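Secreted effector protein SopD (Salmonella typhimurium, PDB 5CPC) acts as a type III secreted virulence effector that alters host cell physiology, cooperating with SopB in membrane fission and macropinosome formation during invasion and contributing to replication in macrophages. Local coordinates at residues G221-E224 with Q228-K231; V290-L295 with R301-G306; K85-L90 with D97-K102. One frame throughout, in Å; residues are numbered along the deposited sequence.

Contact 1: residues G221-E224 with Q228-K231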
ATOM      1  N   GLY A 221      -3.605  -1.113 -21.271  1.00 65.44           N
ATOM      2  CA  GLY A 221      -3.910  -1.375 -22.687  1.00 65.58           C
ATOM      3  C   GLY A 221      -4.202  -2.822 -23.101  1.00 65.92           C
ATOM      4  O   GLY A 221      -4.406  -3.137 -24.314  1.00 67.87           O
ATOM      5  N   ASN A 222      -4.251  -3.711 -22.110  1.00 64.38           N
ATOM      6  CA  ASN A 222      -4.696  -5.116 -22.303  1.00 63.85           C
ATOM      7  C   ASN A 222      -6.170  -5.241 -21.905  1.00 60.39           C
ATOM      8  O   ASN A 222      -6.642  -4.434 -21.087  1.00 59.16           O
ATOM      9  CB  ASN A 222      -3.826  -6.024 -21.414  1.00 64.47           C
ATOM     10  CG  ASN A 222      -2.391  -5.587 -21.427  1.00 66.13           C
ATOM     11  OD1 ASN A 222      -1.817  -5.458 -22.496  1.00 66.51           O
ATOM     12  ND2 ASN A 222      -1.817  -5.290 -20.250  1.00 68.55           N
ATOM     13  N   PHE A 223      -6.897  -6.205 -22.469  1.00 58.00           N
ATOM     14  CA  PHE A 223      -8.138  -6.633 -21.820  1.00 54.62           C
ATOM     15  C   PHE A 223      -7.979  -8.094 -21.410  1.00 54.69           C
ATOM     16  O   PHE A 223      -8.016  -8.960 -22.255  1.00 54.64           O
ATOM     17  CB  PHE A 223      -9.433  -6.418 -22.657  1.00 53.90           C
ATOM     18  CG  PHE A 223     -10.703  -6.866 -21.924  1.00 48.35           C
ATOM     19  CD1 PHE A 223     -11.240  -6.093 -20.917  1.00 45.02           C
ATOM     20  CD2 PHE A 223     -11.269  -8.125 -22.156  1.00 50.38           C
ATOM     21  CE1 PHE A 223     -12.331  -6.518 -20.187  1.00 44.16           C
ATOM     22  CE2 PHE A 223     -12.408  -8.578 -21.437  1.00 47.19           C
ATOM     23  CZ  PHE A 223     -12.942  -7.747 -20.451  1.00 45.43           C
ATOM     24  N   GLU A 224      -7.788  -8.339 -20.111  1.00 53.88           N
ATOM     25  CA  GLU A 224      -7.786  -9.676 -19.526  1.00 54.39           C
ATOM     26  C   GLU A 224      -8.862  -9.721 -18.416  1.00 52.63           C
ATOM     27  O   GLU A 224      -8.713  -9.046 -17.388  1.00 50.80           O
ATOM     28  CB  GLU A 224      -6.384 -10.069 -18.972  1.00 55.63           C
ATOM     29  CG  GLU A 224      -6.367 -11.299 -17.978  1.00 58.69           C
ATOM     30  CD  GLU A 224      -7.005 -12.577 -18.571  1.00 64.74           C
ATOM     31  OE1 GLU A 224      -7.903 -13.211 -17.941  1.00 65.66           O
ATOM     32  OE2 GLU A 224      -6.601 -12.969 -19.678  1.00 68.08           O
ATOM     33  N   GLN A 228      -8.401  -7.349 -15.134  1.00 44.22           N
ATOM     34  CA  GLN A 228      -8.765  -5.968 -15.533  1.00 43.61           C
ATOM     35  C   GLN A 228      -9.215  -5.102 -14.368  1.00 42.17           C
ATOM     36  O   GLN A 228      -9.158  -3.883 -14.445  1.00 43.18           O
ATOM     37  CB  GLN A 228      -9.970  -5.998 -16.522  1.00 44.58           C
ATOM     38  CG  GLN A 228     -10.041  -4.818 -17.472  1.00 42.77           C
ATOM     39  CD  GLN A 228      -8.838  -4.847 -18.429  1.00 45.26           C
ATOM     40  OE1 GLN A 228      -8.291  -5.908 -18.692  1.00 48.43           O
ATOM     41  NE2 GLN A 228      -8.439  -3.682 -18.950  1.00 45.46           N
ATOM     42  N   PHE A 229      -9.743  -5.715 -13.313  1.00 40.38           N
ATOM     43  CA  PHE A 229     -10.415  -4.960 -12.268  1.00 38.86           C
ATOM     44  C   PHE A 229      -9.652  -4.852 -10.931  1.00 38.98           C
ATOM     45  O   PHE A 229     -10.197  -4.285  -9.968  1.00 38.28           O
ATOM     46  CB  PHE A 229     -11.806  -5.572 -12.094  1.00 38.32           C
ATOM     47  CG  PHE A 229     -12.521  -5.721 -13.414  1.00 39.44           C
ATOM     48  CD1 PHE A 229     -12.825  -4.580 -14.177  1.00 36.17           C
ATOM     49  CD2 PHE A 229     -12.702  -6.957 -13.971  1.00 34.99           C
ATOM     50  CE1 PHE A 229     -13.358  -4.694 -15.416  1.00 37.33           C
ATOM     51  CE2 PHE A 229     -13.280  -7.097 -15.191  1.00 40.92           C
ATOM     52  CZ  PHE A 229     -13.631  -5.961 -15.941  1.00 38.23           C
ATOM     53  N   CYS A 230      -8.416  -5.378 -10.874  1.00 39.67           N
ATOM     54  CA  CYS A 230      -7.605  -5.381  -9.612  1.00 42.11           C
ATOM     55  C   CYS A 230      -7.382  -4.009  -9.013  1.00 41.74           C
ATOM     56  O   CYS A 230      -7.212  -3.893  -7.828  1.00 44.25           O
ATOM     57  CB  CYS A 230      -6.278  -6.146  -9.747  1.00 42.29           C
ATOM     58  SG  CYS A 230      -5.109  -5.365 -10.967  1.00 48.69           S
ATOM     59  N   LYS A 231      -7.450  -2.951  -9.797  1.00 41.02           N
ATOM     60  CA  LYS A 231      -7.324  -1.623  -9.217  1.00 40.45           C
ATOM     61  C   LYS A 231      -8.614  -0.876  -8.966  1.00 40.23           C
ATOM     62  O   LYS A 231      -8.543   0.225  -8.526  1.00 41.37           O
ATOM     63  CB  LYS A 231      -6.392  -0.769 -10.078  1.00 39.73           C
ATOM     64  CG  LYS A 231      -4.943  -1.332 -10.020  1.00 42.61           C
ATOM     65  CD  LYS A 231      -3.989  -0.424 -10.784  1.00 47.06           C
ATOM     66  CE  LYS A 231      -3.848  -0.885 -12.259  1.00 52.00           C
ATOM     67  NZ  LYS A 231      -3.178   0.129 -13.145  1.00 49.75           N
TER
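The side-chain amide of Gln228 is laid along the backbone of residues 222-224 and bonds it at two points. Its NE2 donates to Asn222 O at 2.9 Å, the donor lying in the carbonyl plane of Asn222 and the acceptor close to the glutamine amide plane. Its OE1 receives Glu224 N at 2.9 Å, with the donor tilted 23° from the carbonyl plane. The amide thus bridges the two backbone groups flanking Phe223. A third bond, from Gln228 N to Glu224 O (2.8 Å), closes an alpha-turn through the backbone and is clearly bent, its N-H...O angle 132°. A bend at chi2 (66°) folds the glutamine chain so that amide and backbone N both address one short segment. Second partners steady the amide: NE2 also reaches Leu215 O, and Asn219 ND2 donates to OE1. This buried side is the tight one. The Phe223 ring crosses the glutamine chain at about a right angle, its CD1 3.7 Å from Gln228 CD; Gln228 CB covers one face of the Phe229 ring, but the two rings meet loosely, Phe223 CE1 4.5 Å from Phe229 CZ. Toward solvent lies Asn222, and the Glu224 carboxylate leads away to Thr226. The turn belongs to the loop between helix 209-215 and strand 232-237; Phe223 rests on Lys212 and Leu215 of that helix, and Phe229 reaches Leu292 and Leu295 of helix 285-298.

Contact 2: residues V290-L295 with R301-G306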
ATOM      1  N   VAL A 290     -19.936   3.619 -16.842  1.00 37.64           N
ATOM      2  CA  VAL A 290     -21.121   2.968 -17.444  1.00 37.56           C
ATOM      3  C   VAL A 290     -20.835   1.496 -17.615  1.00 35.27           C
ATOM      4  O   VAL A 290     -21.654   0.635 -17.299  1.00 36.89           O
ATOM      5  CB  VAL A 290     -21.495   3.632 -18.857  1.00 38.00           C
ATOM      6  CG1 VAL A 290     -22.582   2.882 -19.572  1.00 38.27           C
ATOM      7  CG2 VAL A 290     -21.949   5.021 -18.662  1.00 42.59           C
ATOM      8  N   ILE A 291     -19.666   1.177 -18.131  1.00 33.71           N
ATOM      9  CA  ILE A 291     -19.330  -0.221 -18.378  1.00 33.06           C
ATOM     10  C   ILE A 291     -19.027  -1.041 -17.106  1.00 34.36           C
ATOM     11  O   ILE A 291     -19.423  -2.189 -16.963  1.00 37.17           O
ATOM     12  CB  ILE A 291     -18.026  -0.283 -19.314  1.00 33.46           C
ATOM     13  CG1 ILE A 291     -18.280   0.416 -20.663  1.00 36.32           C
ATOM     14  CG2 ILE A 291     -17.655  -1.737 -19.533  1.00 32.26           C
ATOM     15  CD1 ILE A 291     -17.016   0.779 -21.446  1.00 36.36           C
ATOM     16  N   LEU A 292     -18.279  -0.460 -16.184  1.00 34.17           N
ATOM     17  CA  LEU A 292     -18.079  -1.046 -14.859  1.00 35.24           C
ATOM     18  C   LEU A 292     -19.400  -1.351 -14.218  1.00 34.97           C
ATOM     19  O   LEU A 292     -19.606  -2.441 -13.667  1.00 34.20           O
ATOM     20  CB  LEU A 292     -17.243  -0.049 -13.965  1.00 33.45           C
ATOM     21  CG  LEU A 292     -15.810   0.157 -14.482  1.00 34.60           C
ATOM     22  CD1 LEU A 292     -15.038   1.132 -13.614  1.00 40.19           C
ATOM     23  CD2 LEU A 292     -15.000  -1.154 -14.643  1.00 31.03           C
ATOM     24  N   GLU A 293     -20.321  -0.400 -14.301  1.00 37.57           N
ATOM     25  CA  GLU A 293     -21.628  -0.624 -13.633  1.00 40.17           C
ATOM     26  C   GLU A 293     -22.297  -1.850 -14.205  1.00 41.19           C
ATOM     27  O   GLU A 293     -22.899  -2.659 -13.445  1.00 41.39           O
ATOM     28  CB  GLU A 293     -22.582   0.579 -13.774  1.00 41.09           C
ATOM     29  CG  GLU A 293     -23.913   0.314 -13.054  1.00 47.17           C
ATOM     30  CD  GLU A 293     -25.011   1.255 -13.450  1.00 55.85           C
ATOM     31  OE1 GLU A 293     -25.785   1.618 -12.563  1.00 61.80           O
ATOM     32  OE2 GLU A 293     -25.155   1.626 -14.641  1.00 60.87           O
ATOM     33  N   LYS A 294     -22.155  -2.024 -15.539  1.00 41.46           N
ATOM     34  CA  LYS A 294     -22.786  -3.158 -16.233  1.00 41.87           C
ATOM     35  C   LYS A 294     -22.143  -4.425 -15.740  1.00 40.17           C
ATOM     36  O   LYS A 294     -22.835  -5.377 -15.421  1.00 41.77           O
ATOM     37  CB  LYS A 294     -22.655  -3.007 -17.767  1.00 43.53           C
ATOM     38  CG  LYS A 294     -22.907  -4.288 -18.647  1.00 49.47           C
ATOM     39  CD  LYS A 294     -22.659  -4.038 -20.257  1.00 53.75           C
ATOM     40  CE  LYS A 294     -23.519  -2.919 -20.877  1.00 60.34           C
ATOM     41  NZ  LYS A 294     -22.838  -1.526 -21.023  1.00 64.27           N
ATOM     42  N   LEU A 295     -20.820  -4.451 -15.674  1.00 39.09           N
ATOM     43  CA  LEU A 295     -20.087  -5.618 -15.188  1.00 39.45           C
ATOM     44  C   LEU A 295     -20.418  -5.934 -13.703  1.00 39.71           C
ATOM     45  O   LEU A 295     -20.636  -7.093 -13.301  1.00 40.32           O
ATOM     46  CB  LEU A 295     -18.599  -5.351 -15.349  1.00 40.50           C
ATOM     47  CG  LEU A 295     -18.075  -5.263 -16.786  1.00 40.53           C
ATOM     48  CD1 LEU A 295     -16.583  -4.871 -16.818  1.00 41.39           C
ATOM     49  CD2 LEU A 295     -18.293  -6.649 -17.383  1.00 41.31           C
ATOM     50  N   ARG A 301     -22.789  -7.969  -7.988  1.00 45.91           N
ATOM     51  CA  ARG A 301     -22.352  -6.730  -7.329  1.00 46.14           C
ATOM     52  C   ARG A 301     -20.922  -6.828  -6.805  1.00 45.44           C
ATOM     53  O   ARG A 301     -20.628  -6.505  -5.630  1.00 46.41           O
ATOM     54  CB  ARG A 301     -23.310  -6.357  -6.190  1.00 47.46           C
ATOM     55  CG  ARG A 301     -24.735  -6.214  -6.595  1.00 49.41           C
ATOM     56  CD  ARG A 301     -25.655  -5.501  -5.534  1.00 52.61           C
ATOM     57  NE  ARG A 301     -26.853  -5.104  -6.257  1.00 55.71           N
ATOM     58  CZ  ARG A 301     -27.121  -3.868  -6.686  1.00 58.57           C
ATOM     59  NH1 ARG A 301     -26.321  -2.854  -6.395  1.00 59.01           N
ATOM     60  NH2 ARG A 301     -28.230  -3.638  -7.390  1.00 56.42           N
ATOM     61  N   SER A 302     -20.038  -7.311  -7.669  1.00 43.68           N
ATOM     62  CA  SER A 302     -18.602  -7.353  -7.409  1.00 42.02           C
ATOM     63  C   SER A 302     -17.827  -7.190  -8.763  1.00 41.82           C
ATOM     64  O   SER A 302     -18.375  -7.536  -9.839  1.00 38.60           O
ATOM     65  CB  SER A 302     -18.291  -8.702  -6.854  1.00 41.57           C
ATOM     66  OG  SER A 302     -16.904  -8.777  -6.617  1.00 43.30           O
ATOM     67  N   LEU A 303     -16.581  -6.725  -8.721  1.00 39.01           N
ATOM     68  CA  LEU A 303     -15.707  -6.893  -9.888  1.00 38.91           C
ATOM     69  C   LEU A 303     -14.636  -7.910  -9.604  1.00 39.29           C
ATOM     70  O   LEU A 303     -13.696  -8.075 -10.365  1.00 39.43           O
ATOM     71  CB  LEU A 303     -15.144  -5.577 -10.442  1.00 36.65           C
ATOM     72  CG  LEU A 303     -16.172  -4.509 -10.819  1.00 39.07           C
ATOM     73  CD1 LEU A 303     -15.489  -3.185 -11.132  1.00 39.54           C
ATOM     74  CD2 LEU A 303     -16.959  -4.976 -12.008  1.00 37.13           C
ATOM     75  N   HIS A 304     -14.839  -8.697  -8.555  1.00 41.13           N
ATOM     76  CA  HIS A 304     -13.933  -9.787  -8.207  1.00 41.40           C
ATOM     77  C   HIS A 304     -14.338 -10.966  -9.037  1.00 42.82           C
ATOM     78  O   HIS A 304     -14.956 -11.931  -8.567  1.00 42.54           O
ATOM     79  CB  HIS A 304     -13.960 -10.081  -6.693  1.00 41.93           C
ATOM     80  CG  HIS A 304     -13.123 -11.247  -6.265  1.00 44.33           C
ATOM     81  ND1 HIS A 304     -11.987 -11.654  -6.940  1.00 47.49           N
ATOM     82  CD2 HIS A 304     -13.239 -12.076  -5.202  1.00 42.59           C
ATOM     83  CE1 HIS A 304     -11.469 -12.711  -6.345  1.00 43.30           C
ATOM     84  NE2 HIS A 304     -12.202 -12.978  -5.277  1.00 46.76           N
ATOM     85  N   ILE A 305     -13.893 -10.883 -10.293  1.00 42.95           N
ATOM     86  CA  ILE A 305     -14.315 -11.762 -11.386  1.00 42.65           C
ATOM     87  C   ILE A 305     -13.179 -12.716 -11.658  1.00 44.37           C
ATOM     88  O   ILE A 305     -12.031 -12.293 -11.763  1.00 43.10           O
ATOM     89  CB  ILE A 305     -14.651 -10.853 -12.582  1.00 41.55           C
ATOM     90  CG1 ILE A 305     -15.839  -9.985 -12.172  1.00 37.85           C
ATOM     91  CG2 ILE A 305     -14.884 -11.612 -13.857  1.00 41.91           C
ATOM     92  CD1 ILE A 305     -16.458  -9.072 -13.291  1.00 35.29           C
ATOM     93  N   GLY A 306     -13.488 -14.005 -11.778  1.00 46.56           N
ATOM     94  CA  GLY A 306     -12.485 -14.994 -12.105  1.00 48.76           C
ATOM     95  C   GLY A 306     -12.973 -15.818 -13.281  1.00 52.37           C
ATOM     96  O   GLY A 306     -14.144 -15.698 -13.720  1.00 52.08           O
TER
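Leu303 sets its two methyl groups against two positions one turn apart on a helix, Leu292 and Leu295, and these three buried leucines carry most of the contact. Leu303 has the most surface buried here. Its CB points at the helix, and CG stands anti to the carbonyl carbon (chi1 -56°), which carries the branched end forward so that each methyl meets a different leucine. CD2 comes up to Leu295 CB at 3.7 Å, touching the root of that side chain and not its methyls, and lies 4.0 Å from the carbonyl carbon, Leu295 C. Leu295 is next in buried area and also points toward the loop; Leu303 meets it at CB, and the side chain also touches Leu215 and Phe229. Leu292, one helical turn earlier, offers CD2 to Leu303 CD1 at 4.1 Å, the two chains crossing at about a right angle. The same Leu303 CD2 sits 4.0 Å from Leu292 O, so one methyl is placed over the helix backbone as well. The side chains meet through carbon alone, no polar bond joins the two segments, and polar groups beside the contact are served elsewhere: Leu295 O by His299 ND1 and Thr298 OG1, Leu303 N by Tyr234 OH. Within the loop, Ser302 OG accepts His304 N at 2.8 Å in an ST turn, and His304 centres an inverse gamma turn, shaping the chain just past Leu303. Helix 285-298 thus packs against the segment that leads into strand 305-306, which pairs in parallel with strand 201-202; Phe243 of strand 240-245 touches both Leu292 and Leu303, and helix 209-215 lies against Ile291 and Leu295.

Contact 3: residues K85-L90 with D97-K102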
ATOM      1  N   LYS A  85       5.580   5.639  15.250  1.00 44.15           N
ATOM      2  CA  LYS A  85       4.584   4.824  15.913  1.00 46.51           C
ATOM      3  C   LYS A  85       5.239   4.249  17.192  1.00 47.06           C
ATOM      4  O   LYS A  85       4.645   4.304  18.321  1.00 48.86           O
ATOM      5  CB  LYS A  85       4.091   3.705  14.948  1.00 46.41           C
ATOM      6  CG  LYS A  85       2.638   3.213  15.105  1.00 50.17           C
ATOM      7  CD  LYS A  85       2.285   2.568  16.461  1.00 55.37           C
ATOM      8  CE  LYS A  85       1.339   3.479  17.327  1.00 57.78           C
ATOM      9  NZ  LYS A  85       1.513   3.452  18.865  1.00 59.85           N
ATOM     10  N   ARG A  86       6.497   3.810  17.072  1.00 46.44           N
ATOM     11  CA  ARG A  86       7.133   3.244  18.270  1.00 47.49           C
ATOM     12  C   ARG A  86       7.276   4.316  19.313  1.00 46.76           C
ATOM     13  O   ARG A  86       7.118   4.051  20.514  1.00 48.04           O
ATOM     14  CB  ARG A  86       8.487   2.522  18.017  1.00 46.27           C
ATOM     15  CG  ARG A  86       8.406   1.296  17.069  1.00 47.70           C
ATOM     16  CD  ARG A  86       9.739   0.433  17.111  1.00 41.39           C
ATOM     17  NE  ARG A  86      10.978   1.152  16.768  1.00 43.23           N
ATOM     18  CZ  ARG A  86      11.379   1.469  15.541  1.00 41.53           C
ATOM     19  NH1 ARG A  86      10.637   1.158  14.490  1.00 41.30           N
ATOM     20  NH2 ARG A  86      12.528   2.100  15.352  1.00 42.68           N
ATOM     21  N   LEU A  87       7.624   5.515  18.880  1.00 46.29           N
ATOM     22  CA  LEU A  87       7.712   6.660  19.843  1.00 47.65           C
ATOM     23  C   LEU A  87       6.388   6.861  20.535  1.00 47.37           C
ATOM     24  O   LEU A  87       6.302   6.845  21.751  1.00 49.28           O
ATOM     25  CB  LEU A  87       8.112   7.966  19.140  1.00 46.07           C
ATOM     26  CG  LEU A  87       8.630   9.151  19.972  1.00 50.14           C
ATOM     27  CD1 LEU A  87       9.688   8.726  21.076  1.00 47.04           C
ATOM     28  CD2 LEU A  87       9.252  10.236  19.045  1.00 47.62           C
ATOM     29  N   GLN A  88       5.341   7.031  19.739  1.00 49.72           N
ATOM     30  CA  GLN A  88       4.016   7.356  20.256  1.00 50.19           C
ATOM     31  C   GLN A  88       3.648   6.318  21.298  1.00 51.95           C
ATOM     32  O   GLN A  88       3.132   6.652  22.373  1.00 53.09           O
ATOM     33  CB  GLN A  88       3.008   7.376  19.127  1.00 50.19           C
ATOM     34  CG  GLN A  88       1.614   7.801  19.599  1.00 51.71           C
ATOM     35  CD  GLN A  88       0.531   7.449  18.632  1.00 54.24           C
ATOM     36  OE1 GLN A  88       0.544   6.379  17.999  1.00 54.37           O
ATOM     37  NE2 GLN A  88      -0.434   8.345  18.505  1.00 52.40           N
ATOM     38  N   HIS A  89       4.003   5.059  21.037  1.00 52.97           N
ATOM     39  CA  HIS A  89       3.521   3.955  21.889  1.00 54.17           C
ATOM     40  C   HIS A  89       4.150   4.011  23.273  1.00 53.17           C
ATOM     41  O   HIS A  89       3.624   3.451  24.221  1.00 52.48           O
ATOM     42  CB  HIS A  89       3.668   2.564  21.179  1.00 55.16           C
ATOM     43  CG  HIS A  89       3.389   1.372  22.066  1.00 63.29           C
ATOM     44  ND1 HIS A  89       4.162   0.221  22.043  1.00 70.82           N
ATOM     45  CD2 HIS A  89       2.438   1.157  23.016  1.00 70.85           C
ATOM     46  CE1 HIS A  89       3.702  -0.647  22.933  1.00 72.09           C
ATOM     47  NE2 HIS A  89       2.656  -0.104  23.537  1.00 74.52           N
ATOM     48  N   LEU A  90       5.262   4.722  23.410  1.00 53.09           N
ATOM     49  CA  LEU A  90       5.888   4.864  24.729  1.00 54.68           C
ATOM     50  C   LEU A  90       5.349   6.077  25.524  1.00 56.89           C
ATOM     51  O   LEU A  90       5.658   6.243  26.707  1.00 56.53           O
ATOM     52  CB  LEU A  90       7.419   4.965  24.624  1.00 54.03           C
ATOM     53  CG  LEU A  90       8.129   3.787  23.980  1.00 52.94           C
ATOM     54  CD1 LEU A  90       9.503   4.218  23.452  1.00 46.92           C
ATOM     55  CD2 LEU A  90       8.177   2.600  24.942  1.00 52.95           C
ATOM     56  N   ASP A  97      -2.642  11.293  21.497  1.00 70.34           N
ATOM     57  CA  ASP A  97      -3.326  12.136  20.513  1.00 69.39           C
ATOM     58  C   ASP A  97      -2.383  13.221  19.976  1.00 67.86           C
ATOM     59  O   ASP A  97      -2.466  13.600  18.817  1.00 68.01           O
ATOM     60  CB  ASP A  97      -4.615  12.794  21.157  1.00 71.23           C
ATOM     61  N   LEU A  98      -1.478  13.692  20.829  1.00 66.67           N
ATOM     62  CA  LEU A  98      -0.544  14.769  20.504  1.00 65.87           C
ATOM     63  C   LEU A  98       0.485  14.406  19.411  1.00 63.20           C
ATOM     64  O   LEU A  98       1.031  15.312  18.754  1.00 62.84           O
ATOM     65  CB  LEU A  98       0.159  15.254  21.786  1.00 67.26           C
ATOM     66  CG  LEU A  98      -0.625  15.962  22.913  1.00 70.92           C
ATOM     67  CD1 LEU A  98      -1.833  15.160  23.439  1.00 75.39           C
ATOM     68  CD2 LEU A  98       0.268  16.374  24.073  1.00 70.93           C
ATOM     69  N   PHE A  99       0.737  13.098  19.227  1.00 60.48           N
ATOM     70  CA  PHE A  99       1.623  12.597  18.185  1.00 58.35           C
ATOM     71  C   PHE A  99       0.851  12.362  16.942  1.00 57.26           C
ATOM     72  O   PHE A  99       0.011  11.456  16.881  1.00 57.02           O
ATOM     73  CB  PHE A  99       2.279  11.244  18.555  1.00 57.49           C
ATOM     74  CG  PHE A  99       3.208  11.313  19.730  1.00 57.53           C
ATOM     75  CD1 PHE A  99       2.711  11.459  21.021  1.00 56.03           C
ATOM     76  CD2 PHE A  99       4.595  11.221  19.548  1.00 56.87           C
ATOM     77  CE1 PHE A  99       3.562  11.533  22.085  1.00 53.07           C
ATOM     78  CE2 PHE A  99       5.453  11.285  20.636  1.00 55.13           C
ATOM     79  CZ  PHE A  99       4.951  11.412  21.899  1.00 56.63           C
ATOM     80  N   THR A 100       1.147  13.129  15.908  1.00 55.95           N
ATOM     81  CA  THR A 100       0.382  12.963  14.684  1.00 54.44           C
ATOM     82  C   THR A 100       1.342  13.168  13.524  1.00 52.09           C
ATOM     83  O   THR A 100       2.423  13.744  13.701  1.00 52.01           O
ATOM     84  CB  THR A 100      -0.798  14.063  14.623  1.00 57.32           C
ATOM     85  OG1 THR A 100      -0.267  15.311  14.125  1.00 59.64           O
ATOM     86  CG2 THR A 100      -1.355  14.350  16.046  1.00 57.34           C
ATOM     87  N   ILE A 101       0.910  12.779  12.343  1.00 50.23           N
ATOM     88  CA  ILE A 101       1.614  13.064  11.126  1.00 51.10           C
ATOM     89  C   ILE A 101       0.732  13.882  10.197  1.00 54.05           C
ATOM     90  O   ILE A 101      -0.371  13.458   9.821  1.00 54.90           O
ATOM     91  CB  ILE A 101       1.977  11.719  10.361  1.00 48.94           C
ATOM     92  CG1 ILE A 101       2.838  10.809  11.265  1.00 47.48           C
ATOM     93  CG2 ILE A 101       2.655  12.024   9.076  1.00 45.89           C
ATOM     94  CD1 ILE A 101       3.244   9.421  10.602  1.00 42.59           C
ATOM     95  N   LYS A 102       1.226  15.034   9.778  1.00 56.29           N
ATOM     96  CA  LYS A 102       0.551  15.738   8.700  1.00 58.49           C
ATOM     97  C   LYS A 102       1.489  15.953   7.533  1.00 59.40           C
ATOM     98  O   LYS A 102       2.638  15.469   7.571  1.00 59.12           O
ATOM     99  CB  LYS A 102      -0.026  17.064   9.194  1.00 59.25           C
ATOM    100  CG  LYS A 102       0.659  17.630  10.395  1.00 63.60           C
ATOM    101  CD  LYS A 102      -0.337  18.270  11.373  1.00 68.38           C
ATOM    102  CE  LYS A 102      -1.237  17.199  11.999  1.00 70.12           C
ATOM    103  NZ  LYS A 102      -1.662  17.572  13.388  1.00 76.30           N
TER
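Gln88 covers one face of the Phe99 ring with its CA and then runs back past the root of that side chain, and the contact rests mainly on this pair. The first kind of interaction is CH-pi: Gln88 CA stands 4.0 Å from the centroid of the ring and only 14° off its normal, so the helix backbone itself sits over the face. The second is van der Waals packing of aliphatic carbons. With CG anti to the backbone N (chi1 -176°), the glutamine chain is extended, and the two side chains slide by each other in opposite directions. Gln88 CG is 3.7 Å from Phe99 CB and 3.9 Å from Phe99 CG, so the methylenes make the closest side-chain approach, with the amide farther along beside Phe99 CB. Leu87 adds a smaller apolar touch, its CG lying 3.9 Å from Phe99 CE2, and its chain crosses that of Phe99 at about a right angle. The third kind is polar, and it runs to a residue beside the contact. Gln88 NE2 is 3.5 Å from Phe99 O, a neighbour and not a bonded partner; the amide donates to Gln96 O, just ahead of the second segment, and so spans from the helix to the connection entering the strand. Amide and ring planes are 57° apart, so the amide does not stack on the ring. Beside the pair, Ile101 turns to Ile81 and Phe84 of helix 76-90, while Phe99 also meets Val114. The arrangement is that of an alpha-beta unit: the last turns of helix 76-90 pack against strand 99-103, an outermost strand of a three-stranded antiparallel meander with strands 109-114 and 117-123.

From the N terminus, contact 3 comes first: it closes the short connection from helix 76-90 into strand 99-103 and ties that helix to the three-stranded sheet. Contact 1 follows, closing a tight turn with three residues between its segments, ahead of the hairpin 232-237/240-245. Contact 2 closes last, joining helix 285-298 to the approach of strand 305-306. The three loops run in series; none nests in or crosses another. Contacts 1 and 2 nevertheless touch in space, because the Phe229 ring packs against both segments of contact 2, joining the two closures. Contact 3 lies across the chain's centre, its centre about 39 Å from that of contact 1.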